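Putative alpha KG dependent 2,4-D dioxygenase (Burkholderia xenovorans, PDB 5J92) probably catalyses the oxidation of an organic substrate at a non-haem iron(II) centre, with 2-oxoglutarate as co-substrate. Local coordinates at residues 169-182 with 194-206. Numbering follows the deposited sequence.
Sequences VEGLSCHYDIMASR and ERKALAPCIHELV
Arg182 and Glu194 form a salt bridge between helix 178-184 and helix 192-197. NH1 and NH2 of Arg182 both donate to Glu194 OE2, at 3.1 and 3.2 Å. That oxygen lies in the guanidinium plane, but both donors meet it from the same face of the carboxylate, above its plane. The arginine side chain is stretched out, which carries its charged end across to the other helix.

Strands 173-176 and 201-204 are joined by four backbone hydrogen bonds, a reciprocal pair between Cys174 and His203 and another between Tyr176 and Cys201. Tyr176 N to Cys201 O is 2.9 Å and nearly straight (174°). Leu205 N extends the ladder to Leu172 O, which also accepts a hydrogen bond from a water that in turn accepts from Val206 N. A second water links His175 ND1 to Cys201 O. OD1 of Asp177 caps helix 178-184 by accepting from Ala180 N, while Pro200 CG packs 3.6 Å from Asp177 CG.

His203 turns an edge to the face of Tyr176. His203 CD2 sits above the Tyr176 ring, nearer its edge than its centre, and the two planes are at 65°. Outside the pair, Tyr176 OH bonds to Tyr218 O and His203 NE2 to Leu128 O. On the other face of the sheet, Ile202 lies beside the His175 ring, its CG1 3.7 Å from His175 ND1.

With CG anti to the backbone N (chi1 -179°), Leu205 spreads its two methyls over segment 169-182: CD2 lies 3.8 Å from Val169 CB and CD1 meets Cys174 SG. At the helical end, Met179 CE packs on Glu194 CD, and Ile178 CG2 on Leu198 CB at 3.7 Å. The side chain of Ile178 is about 10 Å from the bound iron(II).

The arrangement is a helix-containing connection between two adjacent antiparallel strands, the central pair of a four-stranded sheet in this TauD/TfdA-family protein.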
loop_
_atom_site.group_PDB
_atom_site.type_symbol
_atom_site.label_atom_id
_atom_site.label_comp_id
_atom_site.label_asym_id
_atom_site.label_seq_id
_atom_site.Cartn_x
_atom_site.Cartn_y
_atom_site.Cartn_z
ATOM N N VAL A 169 -10.311 -16.643 3.000
ATOM C CA VAL A 169 -10.920 -15.671 3.908
ATOM C C VAL A 169 -12.177 -16.219 4.584
ATOM O O VAL A 169 -12.594 -15.690 5.620
ATOM C CB VAL A 169 -11.240 -14.343 3.190
ATOM C CG1 VAL A 169 -9.970 -13.727 2.608
ATOM C CG2 VAL A 169 -12.323 -14.535 2.122
ATOM N N GLU A 170 -12.823 -17.226 4.001
ATOM C CA GLU A 170 -14.089 -17.723 4.525
ATOM C C GLU A 170 -13.965 -18.151 5.984
ATOM O O GLU A 170 -13.185 -19.047 6.312
ATOM C CB GLU A 170 -14.574 -18.895 3.661
ATOM C CG GLU A 170 -16.084 -19.018 3.563
ATOM C CD GLU A 170 -16.731 -17.750 3.013
ATOM O OE1 GLU A 170 -17.896 -17.480 3.382
ATOM O OE2 GLU A 170 -16.089 -17.019 2.209
ATOM N N GLY A 171 -14.737 -17.503 6.856
ATOM C CA GLY A 171 -14.797 -17.860 8.265
ATOM C C GLY A 171 -13.703 -17.283 9.142
ATOM O O GLY A 171 -13.669 -17.582 10.340
ATOM N N LEU A 172 -12.811 -16.476 8.597
ATOM C CA LEU A 172 -11.755 -15.902 9.409
ATOM C C LEU A 172 -12.275 -14.726 10.228
ATOM O O LEU A 172 -13.250 -14.058 9.870
ATOM C CB LEU A 172 -10.596 -15.431 8.529
ATOM C CG LEU A 172 -9.801 -16.454 7.717
ATOM C CD1 LEU A 172 -8.671 -15.730 7.032
ATOM C CD2 LEU A 172 -9.273 -17.589 8.607
ATOM N N SER A 173 -11.587 -14.466 11.339
ATOM C CA SER A 173 -11.777 -13.259 12.120
ATOM C C SER A 173 -10.424 -12.579 12.276
ATOM O O SER A 173 -9.370 -13.221 12.201
ATOM C CB SER A 173 -12.399 -13.551 13.498
ATOM O OG SER A 173 -13.730 -14.005 13.344
ATOM N N CYS A 174 -10.467 -11.270 12.494
ATOM C CA CYS A 174 -9.260 -10.462 12.584
ATOM C C CYS A 174 -9.230 -9.689 13.887
ATOM O O CYS A 174 -10.267 -9.424 14.495
ATOM C CB CYS A 174 -9.165 -9.463 11.439
ATOM S SG CYS A 174 -8.901 -10.206 9.844
ATOM N N HIS A 175 -8.010 -9.310 14.284
ATOM C CA HIS A 175 -7.775 -8.419 15.413
ATOM C C HIS A 175 -7.804 -6.972 14.931
ATOM O O HIS A 175 -7.167 -6.651 13.926
ATOM C CB HIS A 175 -6.418 -8.711 16.056
ATOM C CG HIS A 175 -6.287 -10.087 16.648
ATOM N ND1 HIS A 175 -6.814 -10.414 17.877
ATOM C CD2 HIS A 175 -5.630 -11.194 16.216
ATOM C CE1 HIS A 175 -6.503 -11.667 18.172
ATOM N NE2 HIS A 175 -5.792 -12.165 17.178
ATOM N N TYR A 176 -8.531 -6.106 15.647
ATOM C CA TYR A 176 -8.605 -4.677 15.339
ATOM C C TYR A 176 -8.106 -3.907 16.557
ATOM O O TYR A 176 -8.544 -4.180 17.681
ATOM C CB TYR A 176 -10.036 -4.260 14.957
ATOM C CG TYR A 176 -10.575 -4.949 13.704
ATOM C CD1 TYR A 176 -10.973 -6.290 13.740
ATOM C CD2 TYR A 176 -10.704 -4.261 12.493
ATOM C CE1 TYR A 176 -11.462 -6.929 12.607
ATOM C CE2 TYR A 176 -11.206 -4.898 11.342
ATOM C CZ TYR A 176 -11.576 -6.219 11.405
ATOM O OH TYR A 176 -12.050 -6.862 10.281
ATOM N N ASP A 177 -7.182 -2.956 16.336
ATOM C CA ASP A 177 -6.321 -2.434 17.406
ATOM C C ASP A 177 -5.923 -0.993 17.068
ATOM O O ASP A 177 -4.974 -0.781 16.309
ATOM C CB ASP A 177 -5.102 -3.342 17.539
ATOM C CG ASP A 177 -4.189 -2.978 18.693
ATOM O OD1 ASP A 177 -4.342 -1.904 19.315
ATOM O OD2 ASP A 177 -3.286 -3.801 18.958
ATOM N N ILE A 178 -6.601 -0.015 17.679
ATOM C CA ILE A 178 -6.355 1.378 17.305
ATOM C C ILE A 178 -4.943 1.808 17.692
ATOM O O ILE A 178 -4.287 2.553 16.955
ATOM C CB ILE A 178 -7.429 2.301 17.921
ATOM C CG1 ILE A 178 -7.276 3.740 17.417
ATOM C CG2 ILE A 178 -7.415 2.252 19.451
ATOM C CD1 ILE A 178 -7.421 3.898 15.923
ATOM N N MET A 179 -4.442 1.332 18.835
ATOM C CA MET A 179 -3.115 1.744 19.277
ATOM C C MET A 179 -2.043 1.186 18.354
ATOM O O MET A 179 -1.046 1.859 18.070
ATOM C CB MET A 179 -2.880 1.303 20.727
ATOM C CG MET A 179 -3.782 1.995 21.736
ATOM S SD MET A 179 -3.702 3.795 21.589
ATOM C CE MET A 179 -5.174 4.300 22.494
ATOM N N ALA A 180 -2.245 -0.027 17.845
ATOM C CA ALA A 180 -1.310 -0.571 16.866
ATOM C C ALA A 180 -1.337 0.230 15.564
ATOM O O ALA A 180 -0.280 0.508 14.982
ATOM C CB ALA A 180 -1.623 -2.042 16.604
ATOM N N SER A 181 -2.528 0.622 15.091
ATOM C CA SER A 181 -2.586 1.379 13.840
ATOM C C SER A 181 -2.010 2.778 14.015
ATOM O O SER A 181 -1.354 3.304 13.104
ATOM C CB SER A 181 -4.023 1.456 13.309
ATOM O OG SER A 181 -4.846 2.275 14.140
ATOM N N ARG A 182 -2.241 3.398 15.171
ATOM C CA ARG A 182 -1.616 4.686 15.444
ATOM C C ARG A 182 -0.104 4.556 15.488
ATOM O O ARG A 182 0.614 5.407 14.944
ATOM C CB ARG A 182 -2.143 5.261 16.758
ATOM C CG ARG A 182 -3.552 5.817 16.683
ATOM C CD ARG A 182 -3.958 6.330 18.038
ATOM N NE ARG A 182 -5.354 6.748 18.093
ATOM C CZ ARG A 182 -5.950 7.128 19.219
ATOM N NH1 ARG A 182 -5.262 7.129 20.357
ATOM N NH2 ARG A 182 -7.223 7.501 19.211
ATOM N N GLU A 194 -6.877 5.604 27.966
ATOM C CA GLU A 194 -7.308 5.425 26.583
ATOM C C GLU A 194 -6.960 4.031 26.072
ATOM O O GLU A 194 -7.743 3.425 25.331
ATOM C CB GLU A 194 -6.696 6.503 25.681
ATOM C CG GLU A 194 -7.547 6.803 24.439
ATOM C CD GLU A 194 -6.829 7.627 23.380
ATOM O OE1 GLU A 194 -5.655 7.994 23.585
ATOM O OE2 GLU A 194 -7.465 7.960 22.356
ATOM N N ARG A 195 -5.789 3.505 26.449
ATOM C CA ARG A 195 -5.430 2.157 26.009
ATOM C C ARG A 195 -6.402 1.119 26.547
ATOM O O ARG A 195 -6.798 0.197 25.821
ATOM C CB ARG A 195 -4.000 1.811 26.421
ATOM C CG ARG A 195 -2.943 2.609 25.686
ATOM C CD ARG A 195 -1.542 2.254 26.159
ATOM N NE ARG A 195 -0.542 3.116 25.541
ATOM C CZ ARG A 195 -0.022 2.909 24.335
ATOM N NH1 ARG A 195 0.883 3.750 23.849
ATOM N NH2 ARG A 195 -0.399 1.857 23.614
ATOM N N LYS A 196 -6.823 1.266 27.804
ATOM C CA LYS A 196 -7.782 0.324 28.369
ATOM C C LYS A 196 -9.168 0.522 27.768
ATOM O O LYS A 196 -9.834 -0.453 27.399
ATOM C CB LYS A 196 -7.822 0.463 29.897
ATOM N N ALA A 197 -9.614 1.775 27.642
ATOM C CA ALA A 197 -10.942 2.030 27.092
ATOM C C ALA A 197 -11.053 1.558 25.650
ATOM O O ALA A 197 -12.138 1.168 25.203
ATOM C CB ALA A 197 -11.282 3.521 27.181
ATOM N N LEU A 198 -9.948 1.580 24.910
ATOM C CA LEU A 198 -9.933 1.213 23.501
ATOM C C LEU A 198 -9.152 -0.078 23.289
ATOM O O LEU A 198 -8.426 -0.233 22.311
ATOM C CB LEU A 198 -9.356 2.349 22.656
ATOM C CG LEU A 198 -10.064 3.698 22.817
ATOM C CD1 LEU A 198 -9.365 4.810 22.037
ATOM C CD2 LEU A 198 -11.515 3.591 22.388
ATOM N N ALA A 199 -9.309 -1.027 24.211
ATOM C CA ALA A 199 -8.596 -2.292 24.098
ATOM C C ALA A 199 -8.938 -2.967 22.770
ATOM O O ALA A 199 -10.042 -2.791 22.245
ATOM C CB ALA A 199 -8.957 -3.211 25.266
ATOM N N PRO A 200 -8.002 -3.724 22.195
ATOM C CA PRO A 200 -8.262 -4.362 20.897
ATOM C C PRO A 200 -9.469 -5.285 20.947
ATOM O O PRO A 200 -9.814 -5.840 21.994
ATOM C CB PRO A 200 -6.971 -5.144 20.615
ATOM C CG PRO A 200 -5.925 -4.439 21.436
ATOM C CD PRO A 200 -6.615 -3.923 22.649
ATOM N N CYS A 201 -10.128 -5.429 19.796
ATOM C CA CYS A 201 -11.291 -6.299 19.697
ATOM C C CYS A 201 -11.147 -7.184 18.467
ATOM O O CYS A 201 -10.129 -7.154 17.766
ATOM C CB CYS A 201 -12.590 -5.487 19.656
ATOM S SG CYS A 201 -12.719 -4.373 18.245
ATOM N N ILE A 202 -12.182 -7.988 18.215
ATOM C CA ILE A 202 -12.190 -8.950 17.124
ATOM C C ILE A 202 -13.489 -8.818 16.335
ATOM O O ILE A 202 -14.564 -8.643 16.916
ATOM C CB ILE A 202 -11.985 -10.382 17.668
ATOM C CG1 ILE A 202 -10.536 -10.529 18.146
ATOM C CG2 ILE A 202 -12.362 -11.438 16.646
ATOM C CD1 ILE A 202 -10.274 -11.798 18.913
ATOM N N HIS A 203 -13.384 -8.881 15.011
ATOM C CA HIS A 203 -14.538 -8.905 14.120
ATOM C C HIS A 203 -14.312 -9.947 13.032
ATOM O O HIS A 203 -13.174 -10.214 12.640
ATOM C CB HIS A 203 -14.784 -7.543 13.437
ATOM C CG HIS A 203 -15.046 -6.414 14.385
ATOM N ND1 HIS A 203 -16.161 -6.361 15.193
ATOM C CD2 HIS A 203 -14.352 -5.278 14.628
ATOM C CE1 HIS A 203 -16.125 -5.256 15.918
ATOM N NE2 HIS A 203 -15.041 -4.579 15.591
ATOM N N GLU A 204 -15.413 -10.506 12.525
ATOM C CA GLU A 204 -15.343 -11.438 11.409
ATOM C C GLU A 204 -14.904 -10.722 10.137
ATOM O O GLU A 204 -15.331 -9.599 9.859
ATOM C CB GLU A 204 -16.706 -12.093 11.188
ATOM C CG GLU A 204 -17.109 -13.056 12.304
ATOM C CD GLU A 204 -18.488 -13.644 12.097
ATOM O OE1 GLU A 204 -19.137 -13.302 11.079
ATOM O OE2 GLU A 204 -18.933 -14.436 12.962
ATOM N N LEU A 205 -14.093 -11.406 9.332
ATOM C CA LEU A 205 -13.533 -10.796 8.135
ATOM C C LEU A 205 -14.544 -10.726 6.994
ATOM O O LEU A 205 -14.533 -9.756 6.231
ATOM C CB LEU A 205 -12.280 -11.563 7.689
ATOM C CG LEU A 205 -11.530 -11.035 6.447
ATOM C CD1 LEU A 205 -11.015 -9.590 6.638
ATOM C CD2 LEU A 205 -10.410 -11.965 6.074
ATOM N N VAL A 206 -15.428 -11.709 6.860
ATOM C CA VAL A 206 -16.414 -11.707 5.780
ATOM C C VAL A 206 -17.755 -11.297 6.374
ATOM O O VAL A 206 -18.341 -12.027 7.182
ATOM C CB VAL A 206 -16.499 -13.068 5.073
ATOM C CG1 VAL A 206 -17.586 -13.034 4.001
ATOM C CG2 VAL A 206 -15.153 -13.419 4.458
HETATM O O HOH W 1 -15.222 -14.428 8.100
HETATM O O HOH W 2 -7.817 -8.285 19.573
HETATM O O HOH W 3 -5.718 -0.668 21.294
HETATM O O HOH W 4 -8.685 -0.995 19.593
#